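Local atomic coordinates of mevalonate diphosphate decarboxylase (Legionella pneumophila, PDB entry 3LTO), a protein that probably catalyses the ATP-dependent decarboxylation of mevalonate 5-diphosphate to isopentenyl diphosphate, a step of isoprenoid lipid biosynthesis. Residues Met1-Leu13 and Ala115-Leu128. Sequence-based numbering, arbitrary orientation.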
HETATM    1  N   MSE A   1      21.509  23.478 -18.816  1.00 33.69           N
HETATM    2  CA  MSE A   1      22.304  23.535 -17.559  1.00 31.39           C
HETATM    3  C   MSE A   1      22.296  22.191 -16.831  1.00 27.49           C
HETATM    4  O   MSE A   1      22.230  21.140 -17.473  1.00 25.11           O
HETATM    5  CB  MSE A   1      21.749  24.627 -16.652  1.00 38.98           C
HETATM    6  CG  MSE A   1      20.316  24.399 -16.231  1.00 44.11           C
HETATM    7 SE   MSE A   1      20.070  25.044 -14.448  1.00 54.81          SE
HETATM    8  CE  MSE A   1      18.160  25.403 -14.517  1.00 52.18           C
ATOM      9  N   HIS A   2      22.367  22.217 -15.498  1.00 22.70           N
ATOM     10  CA  HIS A   2      22.387  20.974 -14.722  1.00 19.54           C
ATOM     11  C   HIS A   2      21.539  20.980 -13.450  1.00 18.56           C
ATOM     12  O   HIS A   2      21.110  22.027 -12.962  1.00 17.71           O
ATOM     13  CB  HIS A   2      23.823  20.611 -14.327  1.00 17.32           C
ATOM     14  CG  HIS A   2      24.281  21.266 -13.060  1.00 18.62           C
ATOM     15  ND1 HIS A   2      24.567  22.612 -12.975  1.00 17.85           N
ATOM     16  CD2 HIS A   2      24.452  20.767 -11.812  1.00 18.09           C
ATOM     17  CE1 HIS A   2      24.893  22.914 -11.731  1.00 18.56           C
ATOM     18  NE2 HIS A   2      24.831  21.812 -11.005  1.00 18.48           N
ATOM     19  N   TRP A   3      21.338  19.785 -12.908  1.00 16.61           N
ATOM     20  CA  TRP A   3      20.567  19.576 -11.689  1.00 13.39           C
ATOM     21  C   TRP A   3      21.389  18.608 -10.853  1.00 13.19           C
ATOM     22  O   TRP A   3      22.094  17.766 -11.401  1.00 12.72           O
ATOM     23  CB  TRP A   3      19.203  18.973 -12.036  1.00 13.51           C
ATOM     24  CG  TRP A   3      18.365  19.894 -12.880  1.00 11.04           C
ATOM     25  CD1 TRP A   3      17.486  20.834 -12.433  1.00 10.71           C
ATOM     26  CD2 TRP A   3      18.361  19.987 -14.312  1.00 11.01           C
ATOM     27  NE1 TRP A   3      16.927  21.506 -13.491  1.00 10.92           N
ATOM     28  CE2 TRP A   3      17.447  21.007 -14.659  1.00 12.80           C
ATOM     29  CE3 TRP A   3      19.036  19.306 -15.334  1.00 11.17           C
ATOM     30  CZ2 TRP A   3      17.190  21.365 -15.989  1.00  8.78           C
ATOM     31  CZ3 TRP A   3      18.779  19.664 -16.663  1.00 10.85           C
ATOM     32  CH2 TRP A   3      17.863  20.683 -16.973  1.00  9.38           C
ATOM     33  N   PHE A   4      21.313  18.738  -9.532  1.00 12.66           N
ATOM     34  CA  PHE A   4      22.083  17.882  -8.635  1.00 10.54           C
ATOM     35  C   PHE A   4      21.244  17.501  -7.417  1.00 10.18           C
ATOM     36  O   PHE A   4      20.512  18.329  -6.882  1.00 11.11           O
ATOM     37  CB  PHE A   4      23.339  18.638  -8.188  1.00  9.75           C
ATOM     38  CG  PHE A   4      24.279  17.832  -7.333  1.00  9.77           C
ATOM     39  CD1 PHE A   4      25.201  16.964  -7.907  1.00  8.28           C
ATOM     40  CD2 PHE A   4      24.284  17.990  -5.951  1.00 12.83           C
ATOM     41  CE1 PHE A   4      26.123  16.267  -7.115  1.00 10.92           C
ATOM     42  CE2 PHE A   4      25.203  17.298  -5.148  1.00 12.55           C
ATOM     43  CZ  PHE A   4      26.122  16.438  -5.732  1.00  9.82           C
ATOM     44  N   ALA A   5      21.337  16.245  -6.994  1.00  9.35           N
ATOM     45  CA  ALA A   5      20.604  15.776  -5.820  1.00  9.89           C
ATOM     46  C   ALA A   5      21.381  14.654  -5.140  1.00  8.59           C
ATOM     47  O   ALA A   5      22.229  14.005  -5.753  1.00  8.55           O
ATOM     48  CB  ALA A   5      19.206  15.286  -6.216  1.00 10.35           C
ATOM     49  N   GLN A   6      21.082  14.429  -3.871  1.00  9.23           N
ATOM     50  CA  GLN A   6      21.750  13.392  -3.107  1.00  9.89           C
ATOM     51  C   GLN A   6      20.730  12.602  -2.301  1.00  8.07           C
ATOM     52  O   GLN A   6      19.622  13.062  -2.058  1.00  8.55           O
ATOM     53  CB  GLN A   6      22.790  14.019  -2.170  1.00 10.22           C
ATOM     54  CG  GLN A   6      23.849  14.830  -2.899  1.00 11.78           C
ATOM     55  CD  GLN A   6      24.913  15.380  -1.966  1.00 12.47           C
ATOM     56  OE1 GLN A   6      24.614  16.126  -1.039  1.00 11.78           O
ATOM     57  NE2 GLN A   6      26.166  15.011  -2.210  1.00 11.28           N
ATOM     58  N   ALA A   7      21.111  11.400  -1.904  1.00  8.04           N
ATOM     59  CA  ALA A   7      20.237  10.551  -1.119  1.00  8.12           C
ATOM     60  C   ALA A   7      21.119   9.683  -0.240  1.00  7.58           C
ATOM     61  O   ALA A   7      22.246   9.347  -0.602  1.00  6.03           O
ATOM     62  CB  ALA A   7      19.375   9.686  -2.026  1.00  6.43           C
ATOM     63  N   PRO A   8      20.618   9.328   0.942  1.00  6.77           N
ATOM     64  CA  PRO A   8      21.371   8.498   1.876  1.00  6.06           C
ATOM     65  C   PRO A   8      21.160   7.004   1.673  1.00  6.70           C
ATOM     66  O   PRO A   8      20.156   6.575   1.111  1.00  8.16           O
ATOM     67  CB  PRO A   8      20.855   8.965   3.225  1.00  5.30           C
ATOM     68  CG  PRO A   8      19.404   9.205   2.937  1.00  7.97           C
ATOM     69  CD  PRO A   8      19.413   9.892   1.578  1.00  5.21           C
ATOM     70  N   ALA A   9      22.121   6.210   2.121  1.00  5.60           N
ATOM     71  CA  ALA A   9      21.987   4.768   2.027  1.00  6.39           C
ATOM     72  C   ALA A   9      21.199   4.371   3.267  1.00  5.52           C
ATOM     73  O   ALA A   9      20.977   5.191   4.158  1.00  6.71           O
ATOM     74  CB  ALA A   9      23.348   4.107   2.041  1.00  8.02           C
ATOM     75  N   ASN A  10      20.757   3.127   3.327  1.00  4.63           N
ATOM     76  CA  ASN A  10      20.025   2.682   4.497  1.00  5.83           C
ATOM     77  C   ASN A  10      20.348   1.218   4.693  1.00  6.67           C
ATOM     78  O   ASN A  10      20.678   0.520   3.733  1.00  5.17           O
ATOM     79  CB  ASN A  10      18.514   2.916   4.317  1.00  5.72           C
ATOM     80  CG  ASN A  10      17.853   1.889   3.415  1.00  7.17           C
ATOM     81  OD1 ASN A  10      17.717   0.718   3.779  1.00  5.72           O
ATOM     82  ND2 ASN A  10      17.433   2.327   2.229  1.00  5.31           N
ATOM     83  N   ILE A  11      20.284   0.771   5.944  1.00  6.38           N
ATOM     84  CA  ILE A  11      20.582  -0.614   6.297  1.00  7.51           C
ATOM     85  C   ILE A  11      19.382  -1.278   6.985  1.00  8.69           C
ATOM     86  O   ILE A  11      18.907  -0.826   8.029  1.00  8.37           O
ATOM     87  CB  ILE A  11      21.804  -0.686   7.233  1.00  8.91           C
ATOM     88  CG1 ILE A  11      22.110  -2.143   7.582  1.00  8.13           C
ATOM     89  CG2 ILE A  11      21.540   0.115   8.497  1.00  3.30           C
ATOM     90  CD1 ILE A  11      22.533  -2.983   6.401  1.00 10.97           C
ATOM     91  N   ALA A  12      18.905  -2.360   6.385  1.00  7.89           N
ATOM     92  CA  ALA A  12      17.753  -3.085   6.896  1.00  6.81           C
ATOM     93  C   ALA A  12      18.029  -4.051   8.047  1.00  5.84           C
ATOM     94  O   ALA A  12      18.966  -4.847   7.997  1.00  4.84           O
ATOM     95  CB  ALA A  12      17.081  -3.834   5.740  1.00  7.10           C
ATOM     96  N   LEU A  13      17.207  -3.955   9.090  1.00  6.76           N
ATOM     97  CA  LEU A  13      17.285  -4.842  10.253  1.00  8.09           C
ATOM     98  C   LEU A  13      16.391  -6.055   9.929  1.00  9.55           C
ATOM     99  O   LEU A  13      16.705  -7.192  10.298  1.00  9.14           O
ATOM    100  CB  LEU A  13      16.800  -4.112  11.513  1.00  6.83           C
ATOM    101  CG  LEU A  13      17.840  -3.262  12.260  1.00  9.01           C
ATOM    102  CD1 LEU A  13      18.605  -2.402  11.282  1.00 12.36           C
ATOM    103  CD2 LEU A  13      17.165  -2.400  13.314  1.00  4.98           C
ATOM    104  N   ALA A 115      17.667   6.478  -5.351  1.00  7.51           N
ATOM    105  CA  ALA A 115      16.939   7.537  -4.646  1.00  9.01           C
ATOM    106  C   ALA A 115      17.423   8.900  -5.150  1.00  9.01           C
ATOM    107  O   ALA A 115      16.610   9.786  -5.432  1.00 10.67           O
ATOM    108  CB  ALA A 115      17.149   7.431  -3.137  1.00  5.76           C
ATOM    109  N   ALA A 116      18.744   9.054  -5.268  1.00  9.17           N
ATOM    110  CA  ALA A 116      19.353  10.300  -5.758  1.00 10.22           C
ATOM    111  C   ALA A 116      18.883  10.596  -7.185  1.00  9.89           C
ATOM    112  O   ALA A 116      18.518  11.721  -7.503  1.00 12.83           O
ATOM    113  CB  ALA A 116      20.880  10.193  -5.735  1.00  8.19           C
ATOM    114  N   LEU A 117      18.904   9.583  -8.044  1.00  8.06           N
ATOM    115  CA  LEU A 117      18.456   9.763  -9.416  1.00  8.62           C
ATOM    116  C   LEU A 117      16.992  10.206  -9.427  1.00  8.70           C
ATOM    117  O   LEU A 117      16.610  11.105 -10.174  1.00 10.81           O
ATOM    118  CB  LEU A 117      18.594   8.457 -10.213  1.00  8.03           C
ATOM    119  CG  LEU A 117      18.032   8.501 -11.643  1.00  8.15           C
ATOM    120  CD1 LEU A 117      18.616   9.686 -12.402  1.00  6.96           C
ATOM    121  CD2 LEU A 117      18.365   7.201 -12.364  1.00  8.02           C
ATOM    122  N   THR A 118      16.170   9.569  -8.599  1.00  7.69           N
ATOM    123  CA  THR A 118      14.762   9.922  -8.547  1.00  7.60           C
ATOM    124  C   THR A 118      14.583  11.388  -8.158  1.00  7.06           C
ATOM    125  O   THR A 118      13.834  12.122  -8.797  1.00  5.38           O
ATOM    126  CB  THR A 118      13.993   9.053  -7.535  1.00  7.40           C
ATOM    127  OG1 THR A 118      14.077   7.676  -7.918  1.00 10.42           O
ATOM    128  CG2 THR A 118      12.531   9.480  -7.489  1.00  8.26           C
ATOM    129  N   LYS A 119      15.277  11.800  -7.104  1.00  7.32           N
ATOM    130  CA  LYS A 119      15.204  13.172  -6.614  1.00  9.63           C
ATOM    131  C   LYS A 119      15.705  14.182  -7.639  1.00  8.36           C
ATOM    132  O   LYS A 119      15.053  15.200  -7.886  1.00  9.97           O
ATOM    133  CB  LYS A 119      16.001  13.298  -5.305  1.00 11.02           C
ATOM    134  CG  LYS A 119      15.438  12.412  -4.209  1.00 13.24           C
ATOM    135  CD  LYS A 119      16.359  12.281  -3.003  1.00 17.69           C
ATOM    136  CE  LYS A 119      16.370  13.526  -2.135  1.00 19.56           C
ATOM    137  NZ  LYS A 119      17.067  13.264  -0.840  1.00 20.06           N
ATOM    138  N   CYS A 120      16.853  13.903  -8.248  1.00  6.10           N
ATOM    139  CA  CYS A 120      17.396  14.821  -9.241  1.00  5.58           C
ATOM    140  C   CYS A 120      16.502  14.916 -10.488  1.00  5.82           C
ATOM    141  O   CYS A 120      16.240  16.011 -10.983  1.00  5.42           O
ATOM    142  CB  CYS A 120      18.800  14.384  -9.648  1.00  5.09           C
ATOM    143  SG  CYS A 120      19.701  15.611 -10.615  1.00  5.19           S
ATOM    144  N   ALA A 121      16.032  13.775 -10.986  1.00  2.58           N
ATOM    145  CA  ALA A 121      15.181  13.773 -12.174  1.00  6.61           C
ATOM    146  C   ALA A 121      13.863  14.477 -11.874  1.00  6.98           C
ATOM    147  O   ALA A 121      13.314  15.186 -12.726  1.00  6.70           O
ATOM    148  CB  ALA A 121      14.923  12.330 -12.651  1.00  2.68           C
ATOM    149  N   SER A 122      13.363  14.282 -10.658  1.00  7.07           N
ATOM    150  CA  SER A 122      12.118  14.907 -10.246  1.00  8.85           C
ATOM    151  C   SER A 122      12.258  16.418 -10.309  1.00  8.85           C
ATOM    152  O   SER A 122      11.363  17.110 -10.789  1.00 10.04           O
ATOM    153  CB  SER A 122      11.734  14.474  -8.827  1.00  6.93           C
ATOM    154  OG  SER A 122      11.247  13.147  -8.835  1.00  6.07           O
ATOM    155  N   ILE A 123      13.390  16.919  -9.827  1.00  7.39           N
ATOM    156  CA  ILE A 123      13.648  18.351  -9.837  1.00  8.25           C
ATOM    157  C   ILE A 123      13.794  18.813 -11.279  1.00  9.04           C
ATOM    158  O   ILE A 123      13.045  19.671 -11.749  1.00 11.11           O
ATOM    159  CB  ILE A 123      14.928  18.677  -9.042  1.00  8.09           C
ATOM    160  CG1 ILE A 123      14.694  18.363  -7.560  1.00  8.23           C
ATOM    161  CG2 ILE A 123      15.321  20.138  -9.240  1.00  9.74           C
ATOM    162  CD1 ILE A 123      15.913  18.531  -6.695  1.00  7.61           C
ATOM    163  N   ALA A 124      14.747  18.216 -11.984  1.00  8.85           N
ATOM    164  CA  ALA A 124      15.007  18.543 -13.378  1.00  8.77           C
ATOM    165  C   ALA A 124      13.750  18.494 -14.248  1.00 10.54           C
ATOM    166  O   ALA A 124      13.444  19.445 -14.956  1.00 12.66           O
ATOM    167  CB  ALA A 124      16.046  17.590 -13.938  1.00  6.47           C
ATOM    168  N   LEU A 125      13.027  17.383 -14.188  1.00 11.03           N
ATOM    169  CA  LEU A 125      11.832  17.210 -15.003  1.00 11.63           C
ATOM    170  C   LEU A 125      10.686  18.134 -14.616  1.00 13.32           C
ATOM    171  O   LEU A 125       9.876  18.523 -15.463  1.00 14.49           O
ATOM    172  CB  LEU A 125      11.398  15.741 -14.968  1.00 10.44           C
ATOM    173  CG  LEU A 125      12.460  14.828 -15.597  1.00  9.63           C
ATOM    174  CD1 LEU A 125      12.067  13.357 -15.478  1.00  9.62           C
ATOM    175  CD2 LEU A 125      12.633  15.221 -17.061  1.00 10.22           C
ATOM    176  N   SER A 126      10.631  18.492 -13.338  1.00 13.91           N
ATOM    177  CA  SER A 126       9.615  19.399 -12.828  1.00 14.01           C
ATOM    178  C   SER A 126       9.803  20.791 -13.455  1.00 14.22           C
ATOM    179  O   SER A 126       8.858  21.378 -13.982  1.00 14.03           O
ATOM    180  CB  SER A 126       9.729  19.492 -11.304  1.00 14.25           C
ATOM    181  OG  SER A 126       8.729  20.332 -10.762  1.00 21.04           O
ATOM    182  N   GLU A 127      11.028  21.307 -13.410  1.00 13.88           N
ATOM    183  CA  GLU A 127      11.324  22.627 -13.967  1.00 14.00           C
ATOM    184  C   GLU A 127      11.266  22.663 -15.498  1.00 14.07           C
ATOM    185  O   GLU A 127      10.905  23.682 -16.080  1.00 14.13           O
ATOM    186  CB  GLU A 127      12.707  23.111 -13.504  1.00 12.75           C
ATOM    187  CG  GLU A 127      12.890  23.147 -11.995  1.00 12.03           C
ATOM    188  CD  GLU A 127      14.282  23.601 -11.586  1.00 12.61           C
ATOM    189  OE1 GLU A 127      15.170  23.622 -12.458  1.00 13.40           O
ATOM    190  OE2 GLU A 127      14.493  23.929 -10.395  1.00 11.94           O
ATOM    191  N   LEU A 128      11.623  21.558 -16.146  1.00 13.36           N
ATOM    192  CA  LEU A 128      11.611  21.499 -17.604  1.00 13.89           C
ATOM    193  C   LEU A 128      10.217  21.408 -18.209  1.00 15.29           C
ATOM    194  O   LEU A 128       9.969  21.932 -19.292  1.00 15.96           O
ATOM    195  CB  LEU A 128      12.437  20.310 -18.096  1.00 13.08           C
ATOM    196  CG  LEU A 128      13.952  20.525 -18.142  1.00 13.40           C
ATOM    197  CD1 LEU A 128      14.672  19.200 -18.340  1.00  9.22           C
ATOM    198  CD2 LEU A 128      14.280  21.507 -19.265  1.00 12.17           C
TER
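Trp-3 lays one face of its indole over Ala-124 of helix 115-128: the CA of Ala-124 sits 3.4 Å from the centroid of the five-membered ring, almost squarely over its face, a CH-pi contact, while the CB of the same alanine lies over the CG-CD2 side. The ring's N-H is used as well, NE1 giving a hydrogen bond of 2.9 Å to OE1 of Glu-127. That oxygen lies almost in the indole plane, yet the donor comes from above the carboxylate, whose plane is turned 63° from the ring. Bond and face contact together fix how the indole is turned, and CD1 of Leu-128 touches its far corner at CH2, 3.8 Å away. Further along, Cys-120 points SG away from its own backbone N (chi1 -168°), down to the strand backbone and CB of Trp-3, while its CB packs on CB of Ala-5 at 3.6 Å. The methyl of Ala-7 meets CB of Ala-115 tightly, at 3.4 Å. Lys-119, bent at chi3 (75°), reaches the strand obliquely and brings NZ to the carbonyl O of Gln-6, 2.8 Å away and in the carbonyl plane. Alternate residues Trp-3, Ala-5 and Ala-7 thus face the helix, the two alanines letting it come within 6.4 Å of the strand, axis to axis. Helix 71-87 packs against the helix through Leu-117, Ala-121 and Leu-125. Such a layer of helices on a mixed sheet is characteristic of the N-terminal domain of GHMP-superfamily enzymes, with its ribosomal protein S5 domain 2-like fold.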